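Local coordinates for putidaredoxin reductase (Pseudomonas putida, PDB 1Q1R), which binds FAD and, as the reductase of the cytochrome P450cam monooxygenase system, probably passes electrons from NADH to the iron-sulfur protein putidaredoxin, at residues P114-V119 with G247-C252; L152-G157 with M173-L178; F364-D369 with V396-L401. All blocks are in the same frame, centred on the assembly; numbering follows the deposited sequence.

Interaction 1. Residues P114-V119 with G247-C252; sequences PRPLPV and GLIPNC
The guanidinium group of R115 has the side chain of I249 over one face. CG1 of I249 comes to 3.4 Å from NH1 of R115, and the two side chains cross at about a right angle. The backbone O of L248 lies obliquely to the same group, 3.7 Å from NH2 of R115. The arginine reaches this place by bending at chi3 (-56°) after two extended torsions. CD1 of I249 also touches the ring of P116, at CD. With an alanine here instead of I249, the contacts of CG1 and CD1 with NH1 and with the ring of P116 would probably be lost, leaving the guanidinium group less firmly placed. In the backbone, R115 N donates to G247 O at 3.0 Å with a nearly straight N-H (166°). Water 1 donates to that same carbonyl and to R115 O, so G247 O takes two bonds. The backbone angles of G247 leave no room for a side chain beside the carbonyl of the residue before, which suits glycine. P114 and L248 form an antiparallel, non-hydrogen-bonded pair. The arrangement is the end of a two-stranded antiparallel ribbon, 112-114 with 248-250, in the glutathione reductase fold, where the side chain of L248 lies about 6 Å from the bound FAD.

Interaction 2. Residues L152-G157 with M173-L178; sequences LVVIGG and MHVTLL
L152 and V175 open a run of four parallel pairs that ends with I155 and L178. The tight part is the backbone. Five hydrogen bonds join the strands, passing alternately in each direction. The amides of L152, V154 and G156 give to the carbonyls of H174, T176 and L178, while T176 N and L178 N give to L152 O and V154 O. L178 N to V154 O measures 2.8 Å and is nearly straight at the hydrogen (167°). The CA-H of V153 adds a contact to T176 O, at 3.3 Å from CA.

Side chains pack on both faces. On one, V153 CG1 meets L178 CD1 at 3.8 Å, the two side chains crossing obliquely. On the other, L177 CG lies 4.1 Å from V154 CB, and L177 CD2 rests 3.9 Å from G157 CA. M173 bends at chi3 (86°), which brings its CE methyl to 3.9 Å from L152 CB.

The looser side is at H174, itself partly exposed. Here a water links the two strands. Water 2 donates to L152 O, which also accepts from T176 N, and is hydrogen-bonded to T176 OG1 and H174 ND1. It sits at the edge of the imidazole, in its plane. At the other end G156 O is buried with no partner in the model.

The two strands belong to the beta-alpha-beta unit 151-155, 159-170, 174-178 of a Rossmann-type domain, probably the one for NADH. Helix 159-170 covers the face of L152, V154 and V175 through V164, A168 and I169. Strand 241-244 flanks 151-155, and strand 207-209 lies beyond 174-178.

Interaction 3. Residues F364-D369 with V396-L401; sequences FYLQGD and VEPNLL
F364 and L401 meet in the C-terminal reductase domain, where a short, weakly bonded helix at about 398-401 packs on a five-stranded antiparallel sheet. The sheet side is strand 360-367.

L401 can be followed outward from the helix. Its CB stands 4.2 Å above the plane of the F364 ring, offset toward the rim. CG lies anti to the carbonyl carbon (chi1 -66°), and both methyls beyond it lie over the same face of the ring. L401 CD1 comes to 4.1 Å from F364 CD2 and about as close to F364 CG. L401 CD2 approaches F364 CE2. The side chains cross at a slant. L401 CD1 also comes to 4.3 Å from L366 CD2.

L366 makes its closer contact with the proline. Its CD2 lies 3.9 Å from P398 CB, with P398 CG almost as near. P398 CG in turn touches D369 OD1 (3.5 Å), and the D369 side chain crosses the proline ring at about a right angle. D369 is exposed, and its OD1 has a long, weak ion pair with R349.

The helix start has its own polar bond. E397 stands at the N-cap, and its OE2 accepts from N399 N with the anti lone pair. L408 of helix 408-421 packs on both F364 and L401, and V371 of strand 370-377 touches L401. L401 O also accepts from R353.

A water also links the segments. Water 3 donates to the carbonyls of D369 and V396, at 2.6 Å from D369 O and 2.7 Å from V396 O.

In the fold
Interaction 1 is a surface contact, while interactions 2 and 3 are buried. Interactions 1 and 2 both belong to the pyridine nucleotide-disulphide oxidoreductase part of the chain, and interaction 2 falls between the two segments of interaction 1 in sequence. They touch where L117 CD2 packs on I155 CD1 at 3.7 Å. Interaction 3 belongs to the C-terminal reductase domain. Its centre is about 36 Å from the centre of each of the others. The chemistry follows the place. Interaction 2 joins neighbouring strands of a sheet by regular backbone bonds. Interaction 1 has one direct bond and an isoleucine over the face of an arginine. Interaction 3 sets helix on sheet by apolar side chains. Each has one bridging water.

Interaction 1. Residues P114-V119 with G247-C252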
ATOM      1  N   PRO A 114      -1.227 -10.953  -2.964  1.00 27.05           N
ATOM      2  CA  PRO A 114      -2.323 -11.122  -2.004  1.00 27.47           C
ATOM      3  C   PRO A 114      -2.173 -12.391  -1.175  1.00 28.48           C
ATOM      4  O   PRO A 114      -1.831 -13.445  -1.706  1.00 28.41           O
ATOM      5  CB  PRO A 114      -3.561 -11.176  -2.896  1.00 27.53           C
ATOM      6  CG  PRO A 114      -3.163 -10.358  -4.088  1.00 28.84           C
ATOM      7  CD  PRO A 114      -1.750 -10.827  -4.336  1.00 27.09           C
ATOM      8  N   ARG A 115      -2.427 -12.285   0.126  1.00 29.09           N
ATOM      9  CA  ARG A 115      -2.348 -13.443   1.005  1.00 29.99           C
ATOM     10  C   ARG A 115      -3.579 -14.296   0.737  1.00 29.50           C
ATOM     11  O   ARG A 115      -4.708 -13.853   0.945  1.00 29.09           O
ATOM     12  CB  ARG A 115      -2.344 -13.022   2.477  1.00 31.09           C
ATOM     13  CG  ARG A 115      -2.274 -14.210   3.441  1.00 35.11           C
ATOM     14  CD  ARG A 115      -2.452 -13.777   4.894  1.00 38.50           C
ATOM     15  NE  ARG A 115      -1.485 -12.753   5.283  1.00 42.08           N
ATOM     16  CZ  ARG A 115      -0.168 -12.933   5.293  1.00 43.87           C
ATOM     17  NH1 ARG A 115       0.349 -14.102   4.938  1.00 45.33           N
ATOM     18  NH2 ARG A 115       0.635 -11.940   5.652  1.00 45.24           N
ATOM     19  N   PRO A 116      -3.379 -15.534   0.272  1.00 30.05           N
ATOM     20  CA  PRO A 116      -4.504 -16.429  -0.020  1.00 30.40           C
ATOM     21  C   PRO A 116      -5.335 -16.770   1.220  1.00 30.96           C
ATOM     22  O   PRO A 116      -4.794 -16.914   2.316  1.00 31.75           O
ATOM     23  CB  PRO A 116      -3.819 -17.670  -0.594  1.00 30.50           C
ATOM     24  CG  PRO A 116      -2.540 -17.127  -1.176  1.00 31.37           C
ATOM     25  CD  PRO A 116      -2.099 -16.145  -0.123  1.00 29.97           C
ATOM     26  N   LEU A 117      -6.647 -16.886   1.042  1.00 30.49           N
ATOM     27  CA  LEU A 117      -7.542 -17.256   2.134  1.00 30.13           C
ATOM     28  C   LEU A 117      -7.591 -18.789   2.107  1.00 30.60           C
ATOM     29  O   LEU A 117      -8.047 -19.385   1.130  1.00 30.43           O
ATOM     30  CB  LEU A 117      -8.938 -16.671   1.900  1.00 28.88           C
ATOM     31  CG  LEU A 117     -10.016 -16.933   2.959  1.00 30.06           C
ATOM     32  CD1 LEU A 117      -9.594 -16.338   4.302  1.00 29.31           C
ATOM     33  CD2 LEU A 117     -11.338 -16.324   2.501  1.00 29.29           C
ATOM     34  N   PRO A 118      -7.106 -19.446   3.175  1.00 30.74           N
ATOM     35  CA  PRO A 118      -7.092 -20.913   3.261  1.00 30.64           C
ATOM     36  C   PRO A 118      -8.385 -21.649   2.894  1.00 30.04           C
ATOM     37  O   PRO A 118      -8.342 -22.666   2.204  1.00 30.58           O
ATOM     38  CB  PRO A 118      -6.674 -21.164   4.709  1.00 31.37           C
ATOM     39  CG  PRO A 118      -5.724 -20.021   4.966  1.00 31.81           C
ATOM     40  CD  PRO A 118      -6.486 -18.846   4.373  1.00 31.00           C
ATOM     41  N   VAL A 119      -9.529 -21.148   3.348  1.00 29.27           N
ATOM     42  CA  VAL A 119     -10.791 -21.820   3.051  1.00 29.67           C
ATOM     43  C   VAL A 119     -11.367 -21.508   1.674  1.00 29.91           C
ATOM     44  O   VAL A 119     -12.498 -21.896   1.368  1.00 29.66           O
ATOM     45  CB  VAL A 119     -11.864 -21.516   4.123  1.00 28.56           C
ATOM     46  CG1 VAL A 119     -11.404 -22.049   5.471  1.00 28.70           C
ATOM     47  CG2 VAL A 119     -12.133 -20.022   4.199  1.00 29.30           C
ATOM     48  N   GLY A 247      -4.527  -9.038   3.582  1.00 29.85           N
ATOM     49  CA  GLY A 247      -3.124  -8.696   3.694  1.00 29.04           C
ATOM     50  C   GLY A 247      -2.297  -9.045   2.479  1.00 28.89           C
ATOM     51  O   GLY A 247      -2.771  -9.695   1.545  1.00 30.10           O
ATOM     52  N   LEU A 248      -1.039  -8.621   2.512  1.00 27.91           N
ATOM     53  CA  LEU A 248      -0.111  -8.846   1.419  1.00 27.99           C
ATOM     54  C   LEU A 248       1.106  -9.640   1.881  1.00 29.00           C
ATOM     55  O   LEU A 248       1.553  -9.503   3.021  1.00 29.06           O
ATOM     56  CB  LEU A 248       0.360  -7.495   0.874  1.00 27.90           C
ATOM     57  CG  LEU A 248       1.096  -7.460  -0.460  1.00 27.55           C
ATOM     58  CD1 LEU A 248       0.094  -7.710  -1.583  1.00 27.47           C
ATOM     59  CD2 LEU A 248       1.765  -6.100  -0.647  1.00 27.20           C
ATOM     60  N   ILE A 249       1.634 -10.470   0.990  1.00 28.51           N
ATOM     61  CA  ILE A 249       2.830 -11.250   1.281  1.00 28.67           C
ATOM     62  C   ILE A 249       3.924 -10.662   0.404  1.00 28.00           C
ATOM     63  O   ILE A 249       3.817 -10.678  -0.823  1.00 27.91           O
ATOM     64  CB  ILE A 249       2.657 -12.741   0.915  1.00 29.90           C
ATOM     65  CG1 ILE A 249       1.593 -13.382   1.810  1.00 30.62           C
ATOM     66  CG2 ILE A 249       3.991 -13.471   1.077  1.00 30.75           C
ATOM     67  CD1 ILE A 249       1.339 -14.856   1.500  1.00 32.35           C
ATOM     68  N   PRO A 250       4.987 -10.118   1.014  1.00 27.65           N
ATOM     69  CA  PRO A 250       6.052  -9.549   0.188  1.00 27.92           C
ATOM     70  C   PRO A 250       6.716 -10.633  -0.658  1.00 28.55           C
ATOM     71  O   PRO A 250       6.900 -11.757  -0.188  1.00 28.55           O
ATOM     72  CB  PRO A 250       6.995  -8.941   1.221  1.00 27.67           C
ATOM     73  CG  PRO A 250       6.838  -9.862   2.398  1.00 28.30           C
ATOM     74  CD  PRO A 250       5.343 -10.083   2.443  1.00 27.89           C
ATOM     75  N   ASN A 251       7.055 -10.299  -1.902  1.00 28.78           N
ATOM     76  CA  ASN A 251       7.700 -11.244  -2.810  1.00 29.63           C
ATOM     77  C   ASN A 251       9.216 -11.219  -2.598  1.00 30.76           C
ATOM     78  O   ASN A 251       9.938 -10.470  -3.260  1.00 30.80           O
ATOM     79  CB  ASN A 251       7.360 -10.905  -4.271  1.00 28.51           C
ATOM     80  CG  ASN A 251       5.892 -11.151  -4.606  1.00 28.25           C
ATOM     81  OD1 ASN A 251       5.346 -12.212  -4.293  1.00 28.09           O
ATOM     82  ND2 ASN A 251       5.253 -10.179  -5.256  1.00 26.53           N
ATOM     83  N   CYS A 252       9.689 -12.056  -1.680  1.00 32.16           N
ATOM     84  CA  CYS A 252      11.108 -12.117  -1.341  1.00 35.19           C
ATOM     85  C   CYS A 252      11.830 -13.375  -1.823  1.00 36.65           C
ATOM     86  O   CYS A 252      13.044 -13.495  -1.650  1.00 36.50           O
ATOM     87  CB  CYS A 252      11.270 -12.012   0.177  1.00 35.64           C
ATOM     88  SG  CYS A 252      10.311 -10.680   0.930  1.00 37.68           S
TER
HETATM   89  O   HOH W   1      -5.251 -11.171   0.671  1.00 24.32           O

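Interaction 2. Residues L152-G157 with M173-L178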
ATOM      1  N   LEU A 152     -22.679  -8.631  -2.425  1.00 22.09           N
ATOM      2  CA  LEU A 152     -21.234  -8.702  -2.307  1.00 21.27           C
ATOM      3  C   LEU A 152     -20.828  -8.980  -0.871  1.00 21.51           C
ATOM      4  O   LEU A 152     -21.421  -8.452   0.070  1.00 21.96           O
ATOM      5  CB  LEU A 152     -20.577  -7.385  -2.740  1.00 21.15           C
ATOM      6  CG  LEU A 152     -19.104  -7.194  -2.323  1.00 20.98           C
ATOM      7  CD1 LEU A 152     -18.221  -8.216  -3.027  1.00 19.53           C
ATOM      8  CD2 LEU A 152     -18.641  -5.783  -2.661  1.00 19.37           C
ATOM      9  N   VAL A 153     -19.823  -9.826  -0.715  1.00 21.45           N
ATOM     10  CA  VAL A 153     -19.277 -10.104   0.595  1.00 21.66           C
ATOM     11  C   VAL A 153     -17.790  -9.832   0.477  1.00 21.55           C
ATOM     12  O   VAL A 153     -17.092 -10.447  -0.329  1.00 21.38           O
ATOM     13  CB  VAL A 153     -19.481 -11.563   1.049  1.00 21.33           C
ATOM     14  CG1 VAL A 153     -18.739 -11.786   2.368  1.00 22.05           C
ATOM     15  CG2 VAL A 153     -20.968 -11.851   1.244  1.00 21.46           C
ATOM     16  N   VAL A 154     -17.320  -8.869   1.260  1.00 21.76           N
ATOM     17  CA  VAL A 154     -15.912  -8.511   1.279  1.00 21.53           C
ATOM     18  C   VAL A 154     -15.302  -9.195   2.501  1.00 22.19           C
ATOM     19  O   VAL A 154     -15.816  -9.059   3.610  1.00 22.40           O
ATOM     20  CB  VAL A 154     -15.718  -6.979   1.430  1.00 21.13           C
ATOM     21  CG1 VAL A 154     -14.236  -6.651   1.484  1.00 20.85           C
ATOM     22  CG2 VAL A 154     -16.412  -6.241   0.281  1.00 20.53           C
ATOM     23  N   ILE A 155     -14.219  -9.936   2.294  1.00 23.05           N
ATOM     24  CA  ILE A 155     -13.547 -10.615   3.398  1.00 24.45           C
ATOM     25  C   ILE A 155     -12.254  -9.870   3.704  1.00 25.12           C
ATOM     26  O   ILE A 155     -11.285  -9.944   2.945  1.00 24.69           O
ATOM     27  CB  ILE A 155     -13.231 -12.081   3.046  1.00 24.71           C
ATOM     28  CG1 ILE A 155     -14.524 -12.802   2.648  1.00 24.50           C
ATOM     29  CG2 ILE A 155     -12.598 -12.780   4.250  1.00 24.72           C
ATOM     30  CD1 ILE A 155     -14.308 -14.170   2.023  1.00 25.12           C
ATOM     31  N   GLY A 156     -12.256  -9.135   4.815  1.00 25.59           N
ATOM     32  CA  GLY A 156     -11.083  -8.371   5.209  1.00 27.11           C
ATOM     33  C   GLY A 156     -11.465  -6.915   5.409  1.00 27.58           C
ATOM     34  O   GLY A 156     -12.054  -6.300   4.520  1.00 27.44           O
ATOM     35  N   GLY A 157     -11.121  -6.359   6.569  1.00 28.74           N
ATOM     36  CA  GLY A 157     -11.476  -4.981   6.865  1.00 28.89           C
ATOM     37  C   GLY A 157     -10.381  -3.927   6.847  1.00 29.31           C
ATOM     38  O   GLY A 157     -10.446  -2.964   7.619  1.00 30.26           O
ATOM     39  N   MET A 173     -24.969  -2.050  -4.601  1.00 25.27           N
ATOM     40  CA  MET A 173     -24.954  -3.477  -4.321  1.00 24.59           C
ATOM     41  C   MET A 173     -25.358  -3.648  -2.860  1.00 24.25           C
ATOM     42  O   MET A 173     -25.373  -2.683  -2.096  1.00 23.63           O
ATOM     43  CB  MET A 173     -23.548  -4.060  -4.490  1.00 23.42           C
ATOM     44  CG  MET A 173     -23.013  -4.111  -5.905  1.00 22.82           C
ATOM     45  SD  MET A 173     -21.544  -5.153  -5.940  1.00 21.70           S
ATOM     46  CE  MET A 173     -22.301  -6.796  -6.154  1.00 23.00           C
ATOM     47  N   HIS A 174     -25.698  -4.875  -2.484  1.00 25.21           N
ATOM     48  CA  HIS A 174     -26.026  -5.195  -1.099  1.00 25.73           C
ATOM     49  C   HIS A 174     -24.648  -5.615  -0.612  1.00 25.25           C
ATOM     50  O   HIS A 174     -24.088  -6.597  -1.109  1.00 25.18           O
ATOM     51  CB  HIS A 174     -27.005  -6.370  -1.032  1.00 28.44           C
ATOM     52  CG  HIS A 174     -27.251  -6.878   0.355  1.00 31.22           C
ATOM     53  ND1 HIS A 174     -26.300  -7.571   1.075  1.00 32.87           N
ATOM     54  CD2 HIS A 174     -28.338  -6.786   1.158  1.00 33.00           C
ATOM     55  CE1 HIS A 174     -26.792  -7.884   2.262  1.00 32.99           C
ATOM     56  NE2 HIS A 174     -28.026  -7.418   2.338  1.00 34.13           N
ATOM     57  N   VAL A 175     -24.096  -4.881   0.347  1.00 23.86           N
ATOM     58  CA  VAL A 175     -22.746  -5.167   0.817  1.00 23.94           C
ATOM     59  C   VAL A 175     -22.591  -5.602   2.274  1.00 23.73           C
ATOM     60  O   VAL A 175     -23.145  -4.981   3.182  1.00 24.00           O
ATOM     61  CB  VAL A 175     -21.835  -3.931   0.595  1.00 23.50           C
ATOM     62  CG1 VAL A 175     -20.391  -4.288   0.865  1.00 23.58           C
ATOM     63  CG2 VAL A 175     -22.017  -3.396  -0.821  1.00 23.63           C
ATOM     64  N   THR A 176     -21.819  -6.669   2.473  1.00 23.16           N
ATOM     65  CA  THR A 176     -21.515  -7.204   3.796  1.00 23.93           C
ATOM     66  C   THR A 176     -19.990  -7.317   3.892  1.00 24.27           C
ATOM     67  O   THR A 176     -19.342  -7.851   2.989  1.00 24.61           O
ATOM     68  CB  THR A 176     -22.117  -8.626   4.009  1.00 24.36           C
ATOM     69  OG1 THR A 176     -23.540  -8.583   3.856  1.00 23.00           O
ATOM     70  CG2 THR A 176     -21.785  -9.137   5.409  1.00 25.39           C
ATOM     71  N   LEU A 177     -19.408  -6.805   4.972  1.00 24.47           N
ATOM     72  CA  LEU A 177     -17.960  -6.889   5.134  1.00 24.76           C
ATOM     73  C   LEU A 177     -17.634  -7.667   6.394  1.00 25.79           C
ATOM     74  O   LEU A 177     -18.200  -7.417   7.458  1.00 26.44           O
ATOM     75  CB  LEU A 177     -17.338  -5.492   5.189  1.00 25.62           C
ATOM     76  CG  LEU A 177     -15.807  -5.455   5.226  1.00 25.36           C
ATOM     77  CD1 LEU A 177     -15.296  -4.163   4.602  1.00 25.87           C
ATOM     78  CD2 LEU A 177     -15.329  -5.592   6.662  1.00 27.95           C
ATOM     79  N   LEU A 178     -16.706  -8.607   6.269  1.00 26.28           N
ATOM     80  CA  LEU A 178     -16.328  -9.455   7.389  1.00 27.76           C
ATOM     81  C   LEU A 178     -14.883  -9.276   7.818  1.00 28.44           C
ATOM     82  O   LEU A 178     -13.976  -9.200   6.985  1.00 27.93           O
ATOM     83  CB  LEU A 178     -16.542 -10.922   7.013  1.00 27.24           C
ATOM     84  CG  LEU A 178     -17.855 -11.268   6.308  1.00 26.32           C
ATOM     85  CD1 LEU A 178     -17.825 -12.730   5.886  1.00 28.42           C
ATOM     86  CD2 LEU A 178     -19.025 -10.992   7.234  1.00 26.67           C
TER
HETATM   87  O   HOH W   2     -23.949  -8.876   1.115  1.00 26.13           O

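Interaction 3. Residues F364-D369 with V396-L401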
ATOM      1  N   PHE A 364      -4.530  12.489  17.123  1.00 25.00           N
ATOM      2  CA  PHE A 364      -3.107  12.431  17.427  1.00 25.77           C
ATOM      3  C   PHE A 364      -2.778  11.211  18.275  1.00 26.34           C
ATOM      4  O   PHE A 364      -3.393  10.984  19.312  1.00 26.86           O
ATOM      5  CB  PHE A 364      -2.666  13.708  18.162  1.00 25.48           C
ATOM      6  CG  PHE A 364      -2.841  14.967  17.354  1.00 25.43           C
ATOM      7  CD1 PHE A 364      -4.086  15.580  17.253  1.00 25.22           C
ATOM      8  CD2 PHE A 364      -1.763  15.520  16.664  1.00 25.20           C
ATOM      9  CE1 PHE A 364      -4.258  16.723  16.474  1.00 25.07           C
ATOM     10  CE2 PHE A 364      -1.925  16.661  15.883  1.00 24.67           C
ATOM     11  CZ  PHE A 364      -3.173  17.263  15.785  1.00 24.89           C
ATOM     12  N   TYR A 365      -1.810  10.423  17.823  1.00 27.63           N
ATOM     13  CA  TYR A 365      -1.384   9.233  18.554  1.00 29.71           C
ATOM     14  C   TYR A 365      -0.099   9.571  19.297  1.00 30.68           C
ATOM     15  O   TYR A 365       0.909   9.918  18.680  1.00 30.17           O
ATOM     16  CB  TYR A 365      -1.136   8.068  17.591  1.00 30.13           C
ATOM     17  CG  TYR A 365      -2.387   7.584  16.894  1.00 30.90           C
ATOM     18  CD1 TYR A 365      -2.998   8.349  15.900  1.00 31.35           C
ATOM     19  CD2 TYR A 365      -2.976   6.372  17.249  1.00 31.34           C
ATOM     20  CE1 TYR A 365      -4.167   7.921  15.279  1.00 31.92           C
ATOM     21  CE2 TYR A 365      -4.144   5.933  16.633  1.00 32.22           C
ATOM     22  CZ  TYR A 365      -4.734   6.710  15.652  1.00 32.56           C
ATOM     23  OH  TYR A 365      -5.894   6.278  15.051  1.00 33.97           O
ATOM     24  N   LEU A 366      -0.138   9.472  20.624  1.00 31.40           N
ATOM     25  CA  LEU A 366       1.029   9.792  21.435  1.00 33.15           C
ATOM     26  C   LEU A 366       1.528   8.653  22.314  1.00 34.58           C
ATOM     27  O   LEU A 366       0.771   7.772  22.722  1.00 34.89           O
ATOM     28  CB  LEU A 366       0.740  11.000  22.341  1.00 32.57           C
ATOM     29  CG  LEU A 366       0.379  12.354  21.721  1.00 32.63           C
ATOM     30  CD1 LEU A 366      -1.038  12.314  21.173  1.00 31.19           C
ATOM     31  CD2 LEU A 366       0.506  13.444  22.778  1.00 31.57           C
ATOM     32  N   GLN A 367       2.826   8.691  22.586  1.00 36.45           N
ATOM     33  CA  GLN A 367       3.482   7.735  23.463  1.00 38.04           C
ATOM     34  C   GLN A 367       4.133   8.688  24.453  1.00 38.28           C
ATOM     35  O   GLN A 367       5.248   9.161  24.238  1.00 38.81           O
ATOM     36  CB  GLN A 367       4.551   6.940  22.719  1.00 38.64           C
ATOM     37  CG  GLN A 367       5.140   5.818  23.550  1.00 41.37           C
ATOM     38  CD  GLN A 367       6.231   5.057  22.825  1.00 42.60           C
ATOM     39  OE1 GLN A 367       6.670   4.000  23.280  1.00 44.41           O
ATOM     40  NE2 GLN A 367       6.681   5.592  21.697  1.00 43.32           N
ATOM     41  N   GLY A 368       3.413   8.989  25.526  1.00 38.82           N
ATOM     42  CA  GLY A 368       3.916   9.935  26.500  1.00 38.51           C
ATOM     43  C   GLY A 368       3.506  11.302  25.982  1.00 38.13           C
ATOM     44  O   GLY A 368       2.313  11.596  25.883  1.00 38.04           O
ATOM     45  N   ASP A 369       4.483  12.133  25.640  1.00 38.32           N
ATOM     46  CA  ASP A 369       4.197  13.462  25.111  1.00 38.70           C
ATOM     47  C   ASP A 369       4.661  13.560  23.663  1.00 38.20           C
ATOM     48  O   ASP A 369       4.500  14.594  23.016  1.00 38.06           O
ATOM     49  CB  ASP A 369       4.894  14.542  25.941  1.00 39.82           C
ATOM     50  CG  ASP A 369       4.356  14.628  27.355  1.00 41.57           C
ATOM     51  OD1 ASP A 369       3.119  14.591  27.537  1.00 41.77           O
ATOM     52  OD2 ASP A 369       5.174  14.747  28.288  1.00 43.78           O
ATOM     53  N   VAL A 396       5.369  19.686  20.583  1.00 30.84           N
ATOM     54  CA  VAL A 396       4.068  20.331  20.696  1.00 30.35           C
ATOM     55  C   VAL A 396       3.400  19.981  22.025  1.00 30.41           C
ATOM     56  O   VAL A 396       3.504  18.850  22.501  1.00 31.12           O
ATOM     57  CB  VAL A 396       3.128  19.908  19.553  1.00 30.01           C
ATOM     58  CG1 VAL A 396       3.643  20.447  18.231  1.00 29.01           C
ATOM     59  CG2 VAL A 396       3.011  18.388  19.509  1.00 30.39           C
ATOM     60  N   GLU A 397       2.713  20.954  22.615  1.00 29.25           N
ATOM     61  CA  GLU A 397       2.026  20.754  23.887  1.00 28.88           C
ATOM     62  C   GLU A 397       0.820  19.832  23.741  1.00 28.00           C
ATOM     63  O   GLU A 397      -0.181  20.198  23.131  1.00 27.20           O
ATOM     64  CB  GLU A 397       1.562  22.096  24.460  1.00 29.23           C
ATOM     65  CG  GLU A 397       0.743  21.960  25.741  1.00 29.33           C
ATOM     66  CD  GLU A 397       1.459  21.130  26.795  1.00 30.39           C
ATOM     67  OE1 GLU A 397       2.605  21.483  27.150  1.00 31.28           O
ATOM     68  OE2 GLU A 397       0.879  20.126  27.265  1.00 29.79           O
ATOM     69  N   PRO A 398       0.893  18.628  24.317  1.00 28.70           N
ATOM     70  CA  PRO A 398      -0.216  17.674  24.228  1.00 29.66           C
ATOM     71  C   PRO A 398      -1.559  18.250  24.673  1.00 29.89           C
ATOM     72  O   PRO A 398      -2.586  18.035  24.024  1.00 30.43           O
ATOM     73  CB  PRO A 398       0.242  16.528  25.126  1.00 28.98           C
ATOM     74  CG  PRO A 398       1.729  16.572  24.987  1.00 28.83           C
ATOM     75  CD  PRO A 398       2.018  18.050  25.073  1.00 28.09           C
ATOM     76  N   ASN A 399      -1.544  18.992  25.774  1.00 30.39           N
ATOM     77  CA  ASN A 399      -2.769  19.567  26.316  1.00 30.92           C
ATOM     78  C   ASN A 399      -3.464  20.600  25.429  1.00 29.31           C
ATOM     79  O   ASN A 399      -4.556  21.052  25.751  1.00 28.69           O
ATOM     80  CB  ASN A 399      -2.501  20.155  27.708  1.00 33.07           C
ATOM     81  CG  ASN A 399      -1.968  19.113  28.684  1.00 36.17           C
ATOM     82  OD1 ASN A 399      -2.344  17.937  28.622  1.00 37.76           O
ATOM     83  ND2 ASN A 399      -1.097  19.540  29.596  1.00 36.58           N
ATOM     84  N   LEU A 400      -2.845  20.973  24.312  1.00 28.33           N
ATOM     85  CA  LEU A 400      -3.474  21.938  23.414  1.00 26.15           C
ATOM     86  C   LEU A 400      -3.860  21.309  22.075  1.00 25.43           C
ATOM     87  O   LEU A 400      -4.641  21.880  21.317  1.00 24.27           O
ATOM     88  CB  LEU A 400      -2.546  23.125  23.165  1.00 26.11           C
ATOM     89  CG  LEU A 400      -2.304  24.106  24.314  1.00 26.07           C
ATOM     90  CD1 LEU A 400      -1.319  25.173  23.862  1.00 25.88           C
ATOM     91  CD2 LEU A 400      -3.617  24.742  24.736  1.00 26.62           C
ATOM     92  N   LEU A 401      -3.318  20.132  21.788  1.00 25.26           N
ATOM     93  CA  LEU A 401      -3.606  19.472  20.520  1.00 25.26           C
ATOM     94  C   LEU A 401      -5.103  19.281  20.260  1.00 25.50           C
ATOM     95  O   LEU A 401      -5.557  19.399  19.121  1.00 25.20           O
ATOM     96  CB  LEU A 401      -2.875  18.126  20.444  1.00 24.23           C
ATOM     97  CG  LEU A 401      -1.344  18.193  20.400  1.00 23.61           C
ATOM     98  CD1 LEU A 401      -0.781  16.774  20.396  1.00 23.63           C
ATOM     99  CD2 LEU A 401      -0.880  18.953  19.157  1.00 23.16           C
TER
HETATM  100  O   HOH W   3       5.408  16.908  22.135  1.00 34.21           O